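Local coordinates for Poly(A) RNA polymerase protein 2 (PDB 3NYB) that probably adds poly(A) tails to RNA as the catalytic subunit of TRAMP, a nuclear RNA surveillance complex, at residues G182-F187 with R277-I282. The protein carries 1 engineered substitution. Residues are numbered along the deposited sequence; the frame is centred on the assembly and turned at random.
Sequences GGLGGF and RGSFNI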
# COMPACT_ATOMS: atom_id res chain seq x y z
N GLY A 182 -6.59 14.08 -1.28
CA GLY A 182 -5.15 14.13 -1.48
C GLY A 182 -4.35 13.00 -0.86
O GLY A 182 -3.15 13.15 -0.65
N GLY A 183 -5.00 11.87 -0.58
CA GLY A 183 -4.30 10.69 -0.09
C GLY A 183 -3.70 9.85 -1.23
O GLY A 183 -3.79 10.23 -2.39
N LEU A 184 -3.08 8.72 -0.89
CA LEU A 184 -2.52 7.81 -1.90
C LEU A 184 -3.55 6.84 -2.45
O LEU A 184 -4.24 6.17 -1.69
CB LEU A 184 -1.37 6.99 -1.32
CG LEU A 184 -0.10 7.71 -0.89
CD1 LEU A 184 0.91 6.68 -0.42
CD2 LEU A 184 0.46 8.57 -2.04
N GLY A 185 -3.63 6.76 -3.78
CA GLY A 185 -4.49 5.81 -4.45
C GLY A 185 -3.97 4.39 -4.34
O GLY A 185 -2.87 4.16 -3.83
N GLY A 186 -4.74 3.43 -4.83
CA GLY A 186 -4.38 2.04 -4.68
C GLY A 186 -3.14 1.66 -5.48
O GLY A 186 -2.20 1.07 -4.94
N PHE A 187 -3.14 1.99 -6.77
CA PHE A 187 -2.00 1.62 -7.61
C PHE A 187 -0.71 2.23 -7.06
O PHE A 187 0.32 1.56 -6.97
CB PHE A 187 -2.24 2.04 -9.07
CG PHE A 187 -1.03 1.88 -9.95
CD1 PHE A 187 -0.75 0.68 -10.57
CD2 PHE A 187 -0.16 2.95 -10.14
CE1 PHE A 187 0.36 0.55 -11.37
CE2 PHE A 187 0.96 2.81 -10.92
CZ PHE A 187 1.22 1.61 -11.54
N ARG A 277 -0.21 12.67 -9.22
CA ARG A 277 -0.35 14.12 -9.20
C ARG A 277 -1.43 14.54 -8.21
O ARG A 277 -1.28 15.53 -7.50
CB ARG A 277 -0.70 14.63 -10.61
CG ARG A 277 -1.10 16.09 -10.65
CD ARG A 277 0.09 17.00 -10.43
NE ARG A 277 0.97 17.01 -11.59
CZ ARG A 277 0.96 17.95 -12.53
NH1 ARG A 277 0.11 18.96 -12.44
NH2 ARG A 277 1.81 17.88 -13.55
N GLY A 278 -2.50 13.75 -8.15
CA GLY A 278 -3.65 14.08 -7.33
C GLY A 278 -3.44 13.92 -5.83
O GLY A 278 -4.28 14.36 -5.04
N SER A 279 -2.34 13.30 -5.43
CA SER A 279 -2.02 13.15 -4.01
C SER A 279 -1.38 14.41 -3.44
O SER A 279 -0.19 14.43 -3.13
CB SER A 279 -1.11 11.94 -3.80
OG SER A 279 -1.76 10.75 -4.19
N PHE A 280 -2.17 15.46 -3.29
CA PHE A 280 -1.62 16.75 -2.89
C PHE A 280 -1.25 16.81 -1.41
O PHE A 280 -0.55 17.73 -0.96
CB PHE A 280 -2.55 17.90 -3.27
CG PHE A 280 -3.99 17.71 -2.83
CD1 PHE A 280 -4.38 18.05 -1.55
CD2 PHE A 280 -4.95 17.21 -3.71
CE1 PHE A 280 -5.70 17.89 -1.15
CE2 PHE A 280 -6.27 17.05 -3.32
CZ PHE A 280 -6.65 17.39 -2.03
N ASN A 281 -1.70 15.83 -0.65
CA ASN A 281 -1.44 15.84 0.78
C ASN A 281 -0.19 15.06 1.12
O ASN A 281 -0.05 14.52 2.21
CB ASN A 281 -2.63 15.30 1.56
CG ASN A 281 -2.67 15.82 2.97
OD1 ASN A 281 -3.30 15.22 3.84
ND2 ASN A 281 -1.98 16.94 3.22
N ILE A 282 0.71 15.00 0.15
CA ILE A 282 1.89 14.18 0.26
C ILE A 282 2.76 14.58 1.45
O ILE A 282 3.47 13.76 2.01
CB ILE A 282 2.70 14.25 -1.05
CG1 ILE A 282 3.96 13.39 -0.95
CG2 ILE A 282 2.98 15.70 -1.43
CD1 ILE A 282 3.68 11.92 -1.00
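Two helix-leading loops meet where Gly182, on the way to helix 186-198, packs against the turn Ser279-Ile282 that leads into helix 282-304. The CA of Gly182 sits over the centre of the Phe280 ring, 3.6 Å from its centroid and only 9° off the ring normal, a CH-pi contact. Phe280 CG stands between the backbone N and the carbonyl carbon (chi1 50°), which swings the ring back over the glycine. Glycine suits this place twice over: its phi is positive, and a CB would run into the ring and into Asn281 N. Both helices belong to the alpha-helical part of this nucleotidyltransferase, of the Cid1-like poly(A) polymerase family. The turn is type I, and Asn281, its third residue and the N-cap of helix 282-304, gives its backbone N to Gly182 O at 3.0 Å, in the carbonyl plane and on a lone pair. Ser279, small and hydroxyl-bearing, reaches further along the glycine-rich loop: its OG donates to Gly183 O at 2.8 Å, approaching from 42° above the carbonyl plane. Without the hydroxyl, as with an alanine here, the carbonyl of Gly183, a buried residue, would probably be left without this mate. Beside the hydroxyl lies Leu184 CD2, 3.8 Å from Ser279 OG; the same leucine also packs on Leu263 and on Ile189 and Leu192 of helix 186-198.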